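Local coordinates for protein arginyl-tRNA synthetase, putative (Plasmodium falciparum, PDB 5JLD) that probably charges tRNA(Arg) with L-arginine at the expense of ATP, as a class I aminoacyl-tRNA synthetase of the malaria parasite, at residues A[302-307]-A[311-316]; A[292-297]-A[363-368]; A[280-285]-A[320-325]; A[326-331]-A[353-358]; A[344-349]-A[358-363]. One frame throughout, in Å; residues are numbered along the deposited sequence.

Interaction 1 of 5, residues A[302-307]-A[311-316]; sequences ICYQSE and VPLFLQ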
# COMPACT_ATOMS: atom_id res chain seq x y z
N ILE A 302 23.56 5.53 -27.75
CA ILE A 302 22.28 5.01 -28.21
C ILE A 302 21.24 5.19 -27.11
O ILE A 302 21.40 4.70 -25.98
CB ILE A 302 22.35 3.51 -28.61
CG1 ILE A 302 23.30 3.30 -29.79
CG2 ILE A 302 20.99 2.98 -28.97
CD1 ILE A 302 24.65 2.82 -29.37
N CYS A 303 20.17 5.88 -27.46
CA CYS A 303 19.15 6.28 -26.50
C CYS A 303 17.75 5.95 -26.96
O CYS A 303 17.53 5.61 -28.12
CB CYS A 303 19.26 7.78 -26.23
SG CYS A 303 20.89 8.31 -25.71
N TYR A 304 16.81 6.04 -26.03
CA TYR A 304 15.39 6.11 -26.38
C TYR A 304 14.87 7.51 -26.14
O TYR A 304 14.85 7.99 -24.99
CB TYR A 304 14.55 5.12 -25.58
CG TYR A 304 13.06 5.30 -25.80
CD1 TYR A 304 12.47 4.99 -27.03
CD2 TYR A 304 12.24 5.77 -24.78
CE1 TYR A 304 11.12 5.15 -27.24
CE2 TYR A 304 10.87 5.93 -24.98
CZ TYR A 304 10.33 5.62 -26.21
OH TYR A 304 8.98 5.78 -26.41
N GLN A 305 14.48 8.18 -27.21
CA GLN A 305 13.82 9.47 -27.12
C GLN A 305 12.31 9.31 -27.21
O GLN A 305 11.79 8.95 -28.26
CB GLN A 305 14.30 10.41 -28.22
CG GLN A 305 13.64 11.78 -28.16
CD GLN A 305 14.06 12.57 -26.93
OE1 GLN A 305 15.25 12.89 -26.76
NE2 GLN A 305 13.09 12.91 -26.07
N SER A 306 11.62 9.54 -26.10
CA SER A 306 10.17 9.54 -26.16
C SER A 306 9.67 10.83 -26.81
O SER A 306 10.34 11.87 -26.78
CB SER A 306 9.57 9.40 -24.77
OG SER A 306 8.16 9.54 -24.83
N GLU A 307 8.50 10.71 -27.43
CA GLU A 307 7.75 11.83 -27.98
C GLU A 307 7.10 12.64 -26.86
O GLU A 307 6.82 13.83 -27.01
CB GLU A 307 6.68 11.30 -28.93
CG GLU A 307 6.23 9.90 -28.53
CD GLU A 307 5.17 9.32 -29.43
OE1 GLU A 307 5.08 9.75 -30.60
OE2 GLU A 307 4.44 8.41 -28.98
N VAL A 311 13.55 14.24 -21.56
CA VAL A 311 14.77 13.53 -21.21
C VAL A 311 14.77 12.09 -21.74
O VAL A 311 13.90 11.30 -21.39
CB VAL A 311 14.99 13.50 -19.69
CG1 VAL A 311 16.25 12.70 -19.34
CG2 VAL A 311 15.09 14.92 -19.14
N PRO A 312 15.74 11.77 -22.61
CA PRO A 312 15.87 10.41 -23.15
C PRO A 312 16.39 9.37 -22.14
O PRO A 312 17.03 9.73 -21.15
CB PRO A 312 16.88 10.59 -24.29
CG PRO A 312 17.73 11.71 -23.81
CD PRO A 312 16.83 12.65 -23.08
N LEU A 313 16.10 8.10 -22.39
CA LEU A 313 16.80 7.02 -21.68
C LEU A 313 18.15 6.74 -22.34
O LEU A 313 18.24 6.56 -23.55
CB LEU A 313 15.95 5.75 -21.64
CG LEU A 313 14.54 5.94 -21.05
CD1 LEU A 313 13.71 4.64 -21.13
CD2 LEU A 313 14.60 6.45 -19.60
N PHE A 314 19.21 6.72 -21.54
CA PHE A 314 20.54 6.39 -22.08
C PHE A 314 20.80 4.89 -21.92
O PHE A 314 20.90 4.37 -20.80
CB PHE A 314 21.61 7.25 -21.40
CG PHE A 314 21.43 8.74 -21.63
CD1 PHE A 314 20.47 9.46 -20.90
CD2 PHE A 314 22.19 9.42 -22.56
CE1 PHE A 314 20.29 10.82 -21.11
CE2 PHE A 314 22.02 10.79 -22.78
CZ PHE A 314 21.07 11.49 -22.05
N LEU A 315 20.86 4.18 -23.04
CA LEU A 315 20.91 2.72 -23.02
C LEU A 315 22.29 2.17 -23.40
O LEU A 315 22.73 1.16 -22.86
CB LEU A 315 19.82 2.15 -23.94
CG LEU A 315 18.42 2.64 -23.52
CD1 LEU A 315 17.32 2.09 -24.41
CD2 LEU A 315 18.15 2.28 -22.07
N GLN A 316 22.98 2.82 -24.33
CA GLN A 316 24.37 2.45 -24.60
C GLN A 316 25.22 3.71 -24.66
O GLN A 316 24.85 4.65 -25.34
CB GLN A 316 24.49 1.64 -25.90
CG GLN A 316 25.94 1.30 -26.30
CD GLN A 316 26.03 0.26 -27.44
OE1 GLN A 316 25.36 -0.78 -27.41
NE2 GLN A 316 26.87 0.55 -28.43
O HOH W 1 12.40 10.65 -23.72
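I302 and Q316 face each other at one end of an antiparallel beta hairpin, and their side chains run alongside. Starting at Q316 CB, 3.9 Å from I302 CB, the chain leaves with CG anti to the backbone N (chi1 176°) and stays extended, which carries it along the isoleucine. CG lies 3.7 Å from I302 CD1, and the amide carbon CD follows at 3.5 Å. At the tip, NE2 packs against that same methyl, while OE1 turns to a different partner, K290 NZ on helix 282-292.

The backbone here is a classic beta bulge: L315 N and Q316 N both bond to I302 O, each at 3.0 Å. Beyond it the register is regular. Y304 N donates to L313 O and L313 N returns to Y304 O, both at 2.9 Å; at the non-hydrogen-bonded pair between this and the bulge, C303 SG sits obliquely beside the F314 ring, 4.3 Å from its centroid. Past the strands, one water links S306 N to V311 O.

The chemistry implies a hairpin fixed by its main chain, where a single doubly gripped carbonyl absorbs the extra residue and the side chains add mainly dispersion.

Interaction 2 of 5, residues A[292-297]-A[363-368]; sequences SKLLTN and IKKTNW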
# COMPACT_ATOMS: atom_id res chain seq x y z
N SER A 292 14.25 -3.70 -32.57
CA SER A 292 12.90 -3.11 -32.60
C SER A 292 12.87 -1.76 -33.31
O SER A 292 11.79 -1.24 -33.64
CB SER A 292 12.36 -2.95 -31.18
OG SER A 292 13.15 -2.00 -30.48
N LYS A 293 14.05 -1.19 -33.53
CA LYS A 293 14.21 0.10 -34.20
C LYS A 293 13.51 1.26 -33.47
O LYS A 293 13.00 2.19 -34.10
CB LYS A 293 13.72 0.00 -35.65
CG LYS A 293 14.60 -0.91 -36.51
CD LYS A 293 13.80 -1.59 -37.61
CE LYS A 293 14.64 -2.61 -38.37
NZ LYS A 293 13.81 -3.43 -39.31
N LEU A 294 13.50 1.21 -32.14
CA LEU A 294 12.90 2.27 -31.33
C LEU A 294 13.97 3.22 -30.77
O LEU A 294 13.64 4.23 -30.15
CB LEU A 294 12.08 1.69 -30.18
CG LEU A 294 10.89 0.83 -30.59
CD1 LEU A 294 10.32 0.08 -29.37
CD2 LEU A 294 9.83 1.70 -31.24
N LEU A 295 15.23 2.89 -30.99
CA LEU A 295 16.33 3.67 -30.43
C LEU A 295 16.89 4.65 -31.46
O LEU A 295 16.62 4.55 -32.66
CB LEU A 295 17.43 2.74 -29.91
CG LEU A 295 16.92 1.75 -28.84
CD1 LEU A 295 18.06 0.95 -28.22
CD2 LEU A 295 16.11 2.45 -27.75
N THR A 296 17.65 5.64 -30.98
CA THR A 296 18.24 6.67 -31.82
C THR A 296 19.65 7.04 -31.33
O THR A 296 20.07 6.64 -30.24
CB THR A 296 17.37 7.95 -31.85
OG1 THR A 296 17.08 8.37 -30.51
CG2 THR A 296 16.06 7.71 -32.59
N ASN A 297 20.37 7.82 -32.13
CA ASN A 297 21.68 8.31 -31.74
C ASN A 297 21.70 9.74 -31.20
O ASN A 297 21.38 10.70 -31.91
CB ASN A 297 22.64 8.22 -32.93
CG ASN A 297 23.17 6.83 -33.12
OD1 ASN A 297 22.46 5.95 -33.60
ND2 ASN A 297 24.43 6.62 -32.75
N ILE A 363 8.44 0.58 -22.87
CA ILE A 363 8.12 -0.84 -22.73
C ILE A 363 6.79 -1.14 -23.43
O ILE A 363 6.56 -2.24 -23.96
CB ILE A 363 8.08 -1.25 -21.24
CG1 ILE A 363 9.38 -1.96 -20.81
CG2 ILE A 363 6.89 -2.15 -20.95
CD1 ILE A 363 10.68 -1.20 -21.11
N LYS A 364 5.91 -0.14 -23.45
CA LYS A 364 4.61 -0.27 -24.08
C LYS A 364 4.76 -0.34 -25.60
O LYS A 364 3.87 -0.83 -26.30
CB LYS A 364 3.73 0.90 -23.65
CG LYS A 364 2.55 0.54 -22.76
CD LYS A 364 2.74 -0.73 -21.94
CE LYS A 364 1.50 -0.99 -21.09
NZ LYS A 364 1.30 -2.39 -20.60
N LYS A 365 5.90 0.13 -26.12
CA LYS A 365 6.14 0.09 -27.56
C LYS A 365 6.78 -1.24 -27.99
O LYS A 365 6.91 -1.50 -29.18
CB LYS A 365 7.02 1.26 -28.00
CG LYS A 365 6.32 2.62 -27.99
CD LYS A 365 7.20 3.74 -28.52
CE LYS A 365 6.49 5.10 -28.34
NZ LYS A 365 7.37 6.26 -28.70
N THR A 366 7.17 -2.07 -27.02
CA THR A 366 7.73 -3.39 -27.34
C THR A 366 6.64 -4.45 -27.40
O THR A 366 5.47 -4.16 -27.17
CB THR A 366 8.78 -3.84 -26.30
OG1 THR A 366 8.11 -4.32 -25.12
CG2 THR A 366 9.71 -2.69 -25.95
N ASN A 367 7.03 -5.68 -27.70
CA ASN A 367 6.11 -6.82 -27.64
C ASN A 367 6.30 -7.63 -26.35
O ASN A 367 5.92 -8.79 -26.27
CB ASN A 367 6.30 -7.72 -28.87
CG ASN A 367 7.76 -8.20 -29.04
OD1 ASN A 367 8.71 -7.52 -28.62
ND2 ASN A 367 7.94 -9.35 -29.68
N TRP A 368 6.90 -7.02 -25.33
CA TRP A 368 7.32 -7.78 -24.16
C TRP A 368 6.16 -8.12 -23.23
O TRP A 368 5.48 -7.22 -22.71
CB TRP A 368 8.39 -7.02 -23.39
CG TRP A 368 9.62 -6.77 -24.19
CD1 TRP A 368 9.95 -7.33 -25.39
CD2 TRP A 368 10.70 -5.91 -23.83
NE1 TRP A 368 11.18 -6.87 -25.81
CE2 TRP A 368 11.66 -5.99 -24.87
CE3 TRP A 368 10.96 -5.06 -22.75
CZ2 TRP A 368 12.86 -5.27 -24.85
CZ3 TRP A 368 12.16 -4.35 -22.73
CH2 TRP A 368 13.08 -4.45 -23.77
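L294 meets K365 and T366 where an ST turn follows helix 353-364, in a surface contact within the class I catalytic domain. Its own segment, 292-297, begins at the end of helix 282-292 and enters the first strand of a small antiparallel sheet. K293 makes the exit with positive phi (60°), after which L294 points at the turn.

The tight part is small and apolar. A single methyl, L294 CD1, does the touching: it rests 3.8 Å from K365 CB and just as near the backbone O of K365, with the T366 CG2 methyl more loosely placed at 4.4 Å. The side chains cross at a slant, and CB is the lysine side-chain atom that meets the leucine.

The looser side belongs to the outer part of that lysine. Beyond CG the chain is extended and leads away from the leucine, delivering NZ to the hydroxyl of Y304 on strand 301-304; E307 and D361 are longer, weak ionic partners. The contact as a whole lies at the protein surface.

Next to the contact the turn is firmly built. I363 O receives T366 N and T366 OG1, the hydroxyl at 2.8 Å. T366 OG1 in turn accepts W368 N at 3.0 Å and lies 3.0 Å above the plane of the W368 ring, displaced toward its rim.

Interaction 3 of 5, residues A[280-285]-A[320-325]; sequences PMLSTV and GGYGYD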
# COMPACT_ATOMS: atom_id res chain seq x y z
N PRO A 280 24.11 -10.14 -16.65
CA PRO A 280 24.32 -11.12 -17.74
C PRO A 280 23.25 -11.13 -18.85
O PRO A 280 23.37 -11.94 -19.75
CB PRO A 280 24.30 -12.47 -17.02
CG PRO A 280 24.51 -12.16 -15.56
CD PRO A 280 23.86 -10.82 -15.36
N MET A 281 22.22 -10.29 -18.80
CA MET A 281 21.24 -10.32 -19.87
C MET A 281 21.13 -8.99 -20.62
O MET A 281 20.40 -8.88 -21.62
CB MET A 281 19.87 -10.77 -19.34
CG MET A 281 19.17 -9.82 -18.39
SD MET A 281 17.65 -10.57 -17.68
CE MET A 281 18.36 -11.68 -16.46
N LEU A 282 21.91 -8.01 -20.16
CA LEU A 282 21.86 -6.65 -20.72
C LEU A 282 22.06 -6.61 -22.25
O LEU A 282 21.30 -5.97 -22.97
CB LEU A 282 22.89 -5.77 -20.02
CG LEU A 282 22.65 -5.42 -18.54
CD1 LEU A 282 23.78 -4.57 -17.95
CD2 LEU A 282 21.30 -4.70 -18.36
N SER A 283 23.05 -7.35 -22.75
CA SER A 283 23.32 -7.34 -24.20
C SER A 283 22.10 -7.91 -24.93
O SER A 283 21.64 -7.33 -25.92
CB SER A 283 24.60 -8.12 -24.53
OG SER A 283 25.74 -7.30 -24.32
N THR A 284 21.54 -8.98 -24.38
CA THR A 284 20.31 -9.54 -24.93
C THR A 284 19.25 -8.43 -24.99
O THR A 284 18.66 -8.16 -26.06
CB THR A 284 19.81 -10.74 -24.09
OG1 THR A 284 20.63 -11.88 -24.36
CG2 THR A 284 18.36 -11.09 -24.41
N VAL A 285 19.07 -7.71 -23.89
CA VAL A 285 17.99 -6.72 -23.87
C VAL A 285 18.30 -5.68 -24.93
O VAL A 285 17.41 -5.31 -25.72
CB VAL A 285 17.78 -6.07 -22.48
CG1 VAL A 285 16.71 -4.97 -22.54
CG2 VAL A 285 17.33 -7.13 -21.47
N GLY A 320 30.46 2.12 -25.80
CA GLY A 320 29.89 0.86 -26.21
C GLY A 320 29.41 0.13 -24.96
O GLY A 320 28.71 -0.87 -25.04
N GLY A 321 29.80 0.65 -23.80
CA GLY A 321 29.31 0.13 -22.53
C GLY A 321 27.82 0.38 -22.30
O GLY A 321 27.15 1.02 -23.11
N TYR A 322 27.30 -0.15 -21.20
CA TYR A 322 25.88 -0.10 -20.90
C TYR A 322 25.47 1.24 -20.27
O TYR A 322 26.09 1.69 -19.31
CB TYR A 322 25.50 -1.27 -19.98
CG TYR A 322 25.84 -2.64 -20.56
CD1 TYR A 322 25.32 -3.04 -21.79
CD2 TYR A 322 26.67 -3.52 -19.87
CE1 TYR A 322 25.60 -4.29 -22.32
CE2 TYR A 322 26.96 -4.76 -20.38
CZ TYR A 322 26.43 -5.15 -21.61
OH TYR A 322 26.74 -6.40 -22.11
N GLY A 323 24.43 1.87 -20.82
CA GLY A 323 23.97 3.18 -20.33
C GLY A 323 23.31 3.08 -18.97
O GLY A 323 22.83 2.01 -18.59
N TYR A 324 23.24 4.18 -18.22
CA TYR A 324 22.77 4.07 -16.85
C TYR A 324 21.25 3.85 -16.73
O TYR A 324 20.73 3.69 -15.62
CB TYR A 324 23.21 5.27 -16.00
CG TYR A 324 22.81 6.67 -16.44
CD1 TYR A 324 21.48 7.09 -16.42
CD2 TYR A 324 23.79 7.61 -16.80
CE1 TYR A 324 21.12 8.39 -16.79
CE2 TYR A 324 23.45 8.90 -17.17
CZ TYR A 324 22.11 9.29 -17.17
OH TYR A 324 21.77 10.57 -17.54
N ASP A 325 20.55 3.79 -17.86
CA ASP A 325 19.12 3.48 -17.84
C ASP A 325 18.84 2.04 -18.31
O ASP A 325 17.69 1.60 -18.35
CB ASP A 325 18.36 4.49 -18.72
CG ASP A 325 18.36 5.88 -18.12
OD1 ASP A 325 18.07 5.98 -16.91
OD2 ASP A 325 18.68 6.86 -18.84
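The backbones of L282 and Y322 stay well apart, their CA atoms 7.7 Å from each other, and the gap is bridged by side chains. Segment 280-285 enters a helix: P280 and M281 lead in, and V285 N bonds back to M281 O at 2.9 Å. Segment 320-325 has no regular structure. It bends at G320, with positive phi, and then runs extended through G321, Y322 and G323.

Y322 reaches across to the helix. Its ring carries L282 on one face, where CB sits 3.9 Å from the centroid and only 13° off the ring normal, a CH-pi contact over the centre. Farther along the leucine, CD1 lies over the ring on its CG side, 3.6 Å from Y322 CD2.

In the fold, this joins the start of helix 282-292 to the loop between strand 313-316 and helix 326-337, all part of the chain that runs between strands 271-272 and 343-349 of the Rossmann-type parallel sheet. L282 also packs on A330 of helix 326-337.

The phenol is held at its edge. S283 OG lies in the ring plane, 2.6 Å from Y322 OH, in a short hydrogen bond for which either hydroxyl could be the donor. The serine OG stands beside the backbone N (chi1 -83°), which puts it at the tyrosine oxygen.

Interaction 4 of 5, residues A[326-331]-A[353-358]; sequences STDVAA and LTHFET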
# COMPACT_ATOMS: atom_id res chain seq x y z
N SER A 326 19.91 1.32 -18.65
CA SER A 326 19.78 -0.03 -19.23
C SER A 326 19.30 -1.05 -18.21
O SER A 326 18.50 -1.94 -18.52
CB SER A 326 21.12 -0.47 -19.84
OG SER A 326 22.17 -0.42 -18.88
N THR A 327 19.76 -0.91 -16.97
CA THR A 327 19.32 -1.83 -15.91
C THR A 327 17.80 -1.77 -15.65
O THR A 327 17.16 -2.80 -15.48
CB THR A 327 20.07 -1.57 -14.58
OG1 THR A 327 21.46 -1.84 -14.76
CG2 THR A 327 19.52 -2.46 -13.47
N ASP A 328 17.21 -0.58 -15.63
CA ASP A 328 15.76 -0.50 -15.31
C ASP A 328 14.93 -1.14 -16.43
O ASP A 328 13.99 -1.93 -16.19
CB ASP A 328 15.33 0.95 -15.09
CG ASP A 328 15.88 1.53 -13.79
OD1 ASP A 328 16.19 0.75 -12.86
OD2 ASP A 328 15.97 2.76 -13.69
N VAL A 329 15.34 -0.83 -17.66
CA VAL A 329 14.69 -1.39 -18.84
C VAL A 329 14.81 -2.92 -18.84
O VAL A 329 13.82 -3.61 -19.09
CB VAL A 329 15.30 -0.79 -20.14
CG1 VAL A 329 14.69 -1.45 -21.37
CG2 VAL A 329 15.06 0.73 -20.16
N ALA A 330 16.00 -3.44 -18.54
CA ALA A 330 16.21 -4.89 -18.48
C ALA A 330 15.36 -5.51 -17.39
O ALA A 330 14.79 -6.58 -17.58
CB ALA A 330 17.71 -5.24 -18.27
N ALA A 331 15.29 -4.86 -16.23
CA ALA A 331 14.51 -5.43 -15.14
C ALA A 331 13.05 -5.53 -15.56
O ALA A 331 12.40 -6.55 -15.29
CB ALA A 331 14.65 -4.61 -13.86
N LEU A 353 9.47 9.85 -10.81
CA LEU A 353 8.23 9.59 -11.57
C LEU A 353 8.41 9.62 -13.09
O LEU A 353 8.15 8.63 -13.77
CB LEU A 353 7.15 10.62 -11.19
CG LEU A 353 5.87 10.66 -12.04
CD1 LEU A 353 5.18 9.27 -12.18
CD2 LEU A 353 4.87 11.70 -11.48
N THR A 354 8.86 10.77 -13.59
CA THR A 354 9.09 10.98 -15.01
C THR A 354 9.96 9.86 -15.58
O THR A 354 9.59 9.21 -16.58
CB THR A 354 9.75 12.36 -15.25
OG1 THR A 354 9.01 13.37 -14.57
CG2 THR A 354 9.84 12.68 -16.73
N HIS A 355 11.07 9.60 -14.89
CA HIS A 355 11.98 8.53 -15.29
C HIS A 355 11.19 7.26 -15.53
O HIS A 355 11.23 6.71 -16.64
CB HIS A 355 13.05 8.33 -14.22
CG HIS A 355 13.89 7.11 -14.41
ND1 HIS A 355 14.95 7.07 -15.29
CD2 HIS A 355 13.82 5.89 -13.84
CE1 HIS A 355 15.50 5.86 -15.25
NE2 HIS A 355 14.84 5.13 -14.37
N PHE A 356 10.38 6.85 -14.55
CA PHE A 356 9.71 5.56 -14.72
C PHE A 356 8.60 5.65 -15.77
O PHE A 356 8.37 4.70 -16.53
CB PHE A 356 9.19 5.00 -13.38
CG PHE A 356 10.28 4.38 -12.55
CD1 PHE A 356 10.78 3.12 -12.88
CD2 PHE A 356 10.85 5.08 -11.50
CE1 PHE A 356 11.82 2.55 -12.15
CE2 PHE A 356 11.90 4.52 -10.76
CZ PHE A 356 12.39 3.25 -11.08
N GLU A 357 7.98 6.82 -15.87
CA GLU A 357 6.97 7.00 -16.90
C GLU A 357 7.67 6.85 -18.25
O GLU A 357 7.15 6.18 -19.16
CB GLU A 357 6.25 8.35 -16.76
CG GLU A 357 5.22 8.34 -15.65
CD GLU A 357 4.26 9.51 -15.70
OE1 GLU A 357 4.72 10.66 -15.84
OE2 GLU A 357 3.03 9.27 -15.61
N THR A 358 8.88 7.40 -18.35
CA THR A 358 9.62 7.29 -19.61
C THR A 358 9.97 5.83 -19.89
O THR A 358 10.01 5.39 -21.04
CB THR A 358 10.91 8.13 -19.63
OG1 THR A 358 10.64 9.48 -19.26
CG2 THR A 358 11.53 8.11 -21.03
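A histidine-carboxylate hydrogen bond between H355 and D328 ties helix 353-364 to helix 326-337. NE2 of H355 donates to OD2 of D328 at 2.7 Å, with an N-H...O angle of 160°. The carboxylate oxygen is approached on its anti side, modestly out of the carboxylate plane, while the oxygen itself lies close to the imidazole plane, at the ring edge. The two flat groups are strongly twisted, their planes 73° apart.

Torsion explains the reach: with CG anti to the backbone N (chi1 170°), the imidazole swings out from its helix toward D328. There it also meets F356 from the next position, whose ring face receives H355 CD2 3.8 Å above its centre. On the other helix, the D328 side chain touches I359 as well, a turn further along helix 353-364. Such a His-carboxylate pair here joins two packed helices of the class I catalytic domain.

Interaction 5 of 5, residues A[344-349]-A[358-363]; sequences VIYVTD and TIFDLI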
# COMPACT_ATOMS: atom_id res chain seq x y z
N VAL A 344 3.08 -4.30 -12.35
CA VAL A 344 4.36 -3.98 -11.74
C VAL A 344 4.34 -2.61 -11.12
O VAL A 344 4.09 -1.59 -11.79
CB VAL A 344 5.54 -4.03 -12.75
CG1 VAL A 344 6.86 -3.83 -12.01
CG2 VAL A 344 5.55 -5.35 -13.50
N ILE A 345 4.64 -2.59 -9.84
CA ILE A 345 4.51 -1.39 -9.06
C ILE A 345 5.87 -0.98 -8.55
O ILE A 345 6.53 -1.75 -7.89
CB ILE A 345 3.52 -1.63 -7.88
CG1 ILE A 345 2.11 -1.87 -8.42
CG2 ILE A 345 3.58 -0.47 -6.92
CD1 ILE A 345 1.16 -2.55 -7.38
N TYR A 346 6.28 0.23 -8.89
CA TYR A 346 7.53 0.80 -8.43
C TYR A 346 7.29 1.82 -7.32
O TYR A 346 6.75 2.89 -7.57
CB TYR A 346 8.26 1.47 -9.59
CG TYR A 346 8.77 0.50 -10.62
CD1 TYR A 346 7.93 0.04 -11.63
CD2 TYR A 346 10.10 0.04 -10.60
CE1 TYR A 346 8.39 -0.85 -12.59
CE2 TYR A 346 10.57 -0.86 -11.56
CZ TYR A 346 9.70 -1.30 -12.55
OH TYR A 346 10.12 -2.17 -13.50
N VAL A 347 7.71 1.50 -6.10
CA VAL A 347 7.57 2.41 -4.97
C VAL A 347 8.85 3.24 -4.83
O VAL A 347 9.87 2.70 -4.45
CB VAL A 347 7.31 1.64 -3.65
CG1 VAL A 347 7.32 2.58 -2.46
CG2 VAL A 347 6.02 0.85 -3.73
N THR A 348 8.82 4.54 -5.18
CA THR A 348 10.03 5.37 -5.08
C THR A 348 9.78 6.85 -4.77
O THR A 348 8.64 7.29 -4.77
CB THR A 348 10.89 5.37 -6.40
OG1 THR A 348 10.33 6.30 -7.34
CG2 THR A 348 10.99 3.98 -7.04
N ASP A 349 10.86 7.61 -4.53
CA ASP A 349 10.80 9.07 -4.46
C ASP A 349 10.00 9.60 -5.63
O ASP A 349 10.13 9.10 -6.76
CB ASP A 349 12.18 9.74 -4.51
CG ASP A 349 13.25 8.94 -3.82
OD1 ASP A 349 13.24 8.89 -2.57
OD2 ASP A 349 14.08 8.36 -4.54
N THR A 358 8.88 7.40 -18.35
CA THR A 358 9.62 7.29 -19.61
C THR A 358 9.97 5.83 -19.89
O THR A 358 10.01 5.39 -21.04
CB THR A 358 10.91 8.13 -19.63
OG1 THR A 358 10.64 9.48 -19.26
CG2 THR A 358 11.53 8.11 -21.03
N ILE A 359 10.18 5.06 -18.83
CA ILE A 359 10.46 3.65 -19.05
C ILE A 359 9.19 2.95 -19.54
O ILE A 359 9.24 2.15 -20.48
CB ILE A 359 11.02 2.97 -17.79
CG1 ILE A 359 12.48 3.42 -17.59
CG2 ILE A 359 10.96 1.43 -17.91
CD1 ILE A 359 12.98 3.28 -16.18
N PHE A 360 8.04 3.31 -18.95
CA PHE A 360 6.81 2.57 -19.26
C PHE A 360 6.47 2.82 -20.73
O PHE A 360 6.17 1.89 -21.48
CB PHE A 360 5.66 3.00 -18.36
CG PHE A 360 5.87 2.69 -16.90
CD1 PHE A 360 6.86 1.78 -16.49
CD2 PHE A 360 5.07 3.30 -15.93
CE1 PHE A 360 7.06 1.51 -15.14
CE2 PHE A 360 5.26 3.02 -14.58
CZ PHE A 360 6.24 2.12 -14.18
N ASP A 361 6.55 4.09 -21.12
CA ASP A 361 6.37 4.50 -22.50
C ASP A 361 7.24 3.68 -23.47
O ASP A 361 6.79 3.33 -24.56
CB ASP A 361 6.67 6.00 -22.64
CG ASP A 361 6.38 6.54 -24.03
OD1 ASP A 361 5.19 6.64 -24.40
OD2 ASP A 361 7.35 6.86 -24.75
N LEU A 362 8.48 3.36 -23.09
CA LEU A 362 9.30 2.54 -24.00
C LEU A 362 8.78 1.11 -24.04
O LEU A 362 8.64 0.50 -25.12
CB LEU A 362 10.77 2.54 -23.58
CG LEU A 362 11.68 1.50 -24.25
CD1 LEU A 362 11.74 1.68 -25.78
CD2 LEU A 362 13.08 1.51 -23.63
N ILE A 363 8.44 0.58 -22.87
CA ILE A 363 8.12 -0.84 -22.73
C ILE A 363 6.79 -1.14 -23.43
O ILE A 363 6.56 -2.24 -23.96
CB ILE A 363 8.08 -1.25 -21.24
CG1 ILE A 363 9.38 -1.96 -20.81
CG2 ILE A 363 6.89 -2.15 -20.95
CD1 ILE A 363 10.68 -1.20 -21.11
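Aromatic packing comes first, since Y346 and F360 make the direct contact between strand 343-349 and helix 353-364. The rings are oblique, with centroids 5.8 Å apart and planes at 44°. Y346 CD1 lies at the edge of the F360 ring, near its plane, 3.7 Å from CZ; the neighbouring pair, Y346 CE1 and F360 CE1, is equally close. The side chains run antiparallel past one another, meeting along the CD1-CE1 side of the tyrosine and the CE1-CZ side of the phenylalanine. The Y346 CB bond points toward the helix, and CG lies anti to the carbonyl carbon (chi1 -68°).

Other apolar neighbours extend this core. Y346 also meets the F356 ring and L332, while F360 rests on L375 of the next strand.

Backbone bonding belongs to the separate elements. I363 N reaches I359 O at 3.0 Å within the helix; Y346 pairs with M376 and I345 with L135 and D137, placing the strand inside the parallel sheet. This is the strand-to-helix half of a beta-alpha-beta unit in the Rossmann-type fold.

Polar side chains bond elsewhere. T348 OG1 donates to D349 O at 2.9 Å and is also bonded to H377, while D361 OD2 turns to Y304 and S306.

The chemistry therefore implies a strand-helix junction that rests on contact between rings, while directed bonds run along the helix, between strands and out to the hairpin.

How the interactions relate
Helix 353-364 is the common thread of interactions 2, 4 and 5. Interactions 4 and 5 have centres about 5 Å apart and share T358; F356 CE1 reaches Y346 CD2 at 3.4 Å. Interaction 5 and the hairpin of interaction 1 meet at D361 OD2, which lies 2.6 Å from Y304 OH and 2.8 Å from S306 OG. The same Y304 OH stands 2.8 Å from K365 NZ, drawing in interaction 2. Interaction 3 joins the hairpin through L315 O and G323 N, and its D325 OD1 packs 3.1 Å from H355 CE1 of interaction 4. Interaction 5 reaches the central parallel sheet; interactions 1 to 3 build the lobe beyond.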